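Local coordinates for putative primary metabolism protein HVA1 (Cryptococcus neoformans, PDB 4P5N) that may play a role in primary metabolism and is associated with hypervirulence, its small chain carrying a Tudor-type domain of the SH3 clan, at residues E40-E44 and K45-N49. Residues are numbered along the deposited sequence; the frame is centred on the assembly and turned at random.
With CD (cadmium ion), chain D; SO4 (sulfate ion), chain O; SO4 (sulfate ion), chain H.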
loop_
_atom_site.group_PDB
_atom_site.type_symbol
_atom_site.label_atom_id
_atom_site.label_comp_id
_atom_site.label_asym_id
_atom_site.label_seq_id
_atom_site.Cartn_x
_atom_site.Cartn_y
_atom_site.Cartn_z
ATOM N N GLU A 40 8.195 9.940 -8.473
ATOM C CA GLU A 40 7.558 9.503 -9.724
ATOM C C GLU A 40 7.291 7.993 -9.739
ATOM O O GLU A 40 6.224 7.552 -10.135
ATOM C CB GLU A 40 8.395 9.915 -10.936
ATOM C CG GLU A 40 8.549 11.421 -11.115
ATOM C CD GLU A 40 9.679 12.049 -10.292
ATOM O OE1 GLU A 40 10.423 11.335 -9.585
ATOM O OE2 GLU A 40 9.826 13.288 -10.371
ATOM N N GLU A 41 8.262 7.199 -9.311
ATOM C CA GLU A 41 8.055 5.762 -9.233
ATOM C C GLU A 41 7.008 5.420 -8.176
ATOM O O GLU A 41 6.204 4.501 -8.357
ATOM C CB GLU A 41 9.363 5.082 -8.882
ATOM C CG GLU A 41 9.372 3.583 -9.050
ATOM C CD GLU A 41 10.657 2.967 -8.519
ATOM O OE1 GLU A 41 10.747 1.729 -8.560
ATOM O OE2 GLU A 41 11.573 3.707 -8.051
ATOM N N ALA A 42 7.004 6.161 -7.075
ATOM C CA ALA A 42 6.005 5.948 -6.034
ATOM C C ALA A 42 4.603 6.192 -6.582
ATOM O O ALA A 42 3.685 5.399 -6.342
ATOM C CB ALA A 42 6.285 6.831 -4.818
ATOM N N ALA A 43 4.451 7.280 -7.328
ATOM C CA ALA A 43 3.176 7.595 -7.941
ATOM C C ALA A 43 2.737 6.487 -8.900
ATOM O O ALA A 43 1.594 6.044 -8.854
ATOM C CB ALA A 43 3.234 8.938 -8.645
ATOM N N GLU A 44 3.652 6.029 -9.749
ATOM C CA GLU A 44 3.340 4.957 -10.688
ATOM C C GLU A 44 2.899 3.655 -9.994
ATOM O O GLU A 44 2.019 2.965 -10.486
ATOM C CB GLU A 44 4.520 4.694 -11.615
ATOM C CG GLU A 44 4.293 3.547 -12.586
ATOM C CD GLU A 44 5.535 3.200 -13.371
ATOM O OE1 GLU A 44 6.597 2.994 -12.745
ATOM O OE2 GLU A 44 5.442 3.122 -14.613
ATOM N N LYS A 45 3.511 3.349 -8.852
ATOM C CA LYS A 45 3.224 2.116 -8.121
ATOM C C LYS A 45 2.104 2.291 -7.089
ATOM O O LYS A 45 1.800 1.362 -6.340
ATOM C CB LYS A 45 4.495 1.586 -7.448
ATOM C CG LYS A 45 5.665 1.392 -8.401
ATOM C CD LYS A 45 5.489 0.179 -9.301
ATOM C CE LYS A 45 6.457 0.211 -10.479
ATOM N NZ LYS A 45 7.890 0.276 -10.062
ATOM N N GLY A 46 1.502 3.479 -7.052
ATOM C CA GLY A 46 0.367 3.751 -6.176
ATOM C C GLY A 46 0.675 3.843 -4.698
ATOM O O GLY A 46 -0.201 3.617 -3.875
ATOM N N VAL A 47 1.923 4.166 -4.368
ATOM C CA VAL A 47 2.345 4.310 -2.974
ATOM C C VAL A 47 2.788 5.742 -2.719
ATOM O O VAL A 47 2.885 6.530 -3.653
ATOM C CB VAL A 47 3.440 3.288 -2.561
ATOM C CG1 VAL A 47 2.936 1.864 -2.793
ATOM C CG2 VAL A 47 4.742 3.512 -3.314
ATOM N N LYS A 48 3.051 6.065 -1.458
ATOM C CA LYS A 48 3.394 7.428 -1.054
ATOM C C LYS A 48 4.678 7.428 -0.256
ATOM O O LYS A 48 5.036 6.410 0.365
ATOM C CB LYS A 48 2.289 8.024 -0.184
ATOM C CG LYS A 48 0.946 8.186 -0.871
ATOM C CD LYS A 48 -0.138 8.611 0.107
ATOM C CE LYS A 48 -0.143 10.116 0.313
ATOM N NZ LYS A 48 -1.480 10.548 0.793
ATOM N N ASN A 49 5.338 8.581 -0.250
ATOM C CA ASN A 49 6.463 8.859 0.637
ATOM C C ASN A 49 7.616 7.851 0.467
ATOM O O ASN A 49 7.900 7.031 1.356
ATOM C CB ASN A 49 5.965 8.886 2.086
ATOM C CG ASN A 49 7.072 9.125 3.081
ATOM O OD1 ASN A 49 8.076 9.795 2.777
ATOM N ND2 ASN A 49 6.904 8.586 4.285
HETATM CD CD CD D . 11.083 -0.548 -9.611
HETATM S S SO4 O . -4.199 11.627 -0.634
HETATM O O1 SO4 O . -3.520 12.564 0.286
HETATM O O2 SO4 O . -5.263 10.930 0.112
HETATM O O3 SO4 O . -3.238 10.609 -1.095
HETATM O O4 SO4 O . -4.776 12.335 -1.799
HETATM S S SO4 H . 4.477 6.302 5.845
HETATM O O1 SO4 H . 3.211 6.557 6.585
HETATM O O2 SO4 H . 4.685 4.845 5.625
HETATM O O3 SO4 H . 5.623 6.896 6.562
HETATM O O4 SO4 H . 4.315 6.893 4.496
#
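The carbonyl oxygen of Ala42 takes two backbone N-H groups from the chain that leaves helix 39-44: Val47 N stands 2.9 Å from Ala42 O with an N-H...O angle of 155°, and Lys45 N adds a weak second bond. Lys45 N makes its better bond to Glu41 O, at 3.0 Å. One residue on, Gly46 N donates to Ala43 O at 3.1 Å, coming from above the carbonyl plane. Ala43 O also accepts a hydrogen bond from His28 of the second subunit. With Gly46 at positive phi (71°), the 6→1 bond from Val47 N to Ala42 O and the 5→2 bond from Gly46 N to Ala43 O form a Schellman motif, which ends the helix and turns the chain toward strand 52-56 of the antiparallel sheet. The apolar contact accompanying it joins Ala42 CB to Val47 CG2 at 4.0 Å; the same methyl of Ala42 also packs on Val36 of strand 26-36 and on Pro50. On another side of the turn, Glu41 reaches out fully extended, CG anti to the backbone N (chi1 -168°), and its OE1 binds a cadmium ion at 2.5 Å; Asp34 is the other protein ligand of this site. Glu41 OE2 accepts from Thr37 N, which steadies the carboxylate. In one of two conformers modelled for Lys45, its chain bends at chi2 and again at its end, bringing NZ over beside the metal site, 3.5 Å from Glu41 OE1; its hydrogen bond then goes to Asp34 OD2. The Glu44 side chain runs alongside this conformer, but its OE1 stays 4.0 Å from Lys45 NZ, beyond salt-bridge range. Past the turn, Lys48 NZ and Asn49 ND2 each hydrogen-bond a different sulfate, probably from the crystallisation liquor.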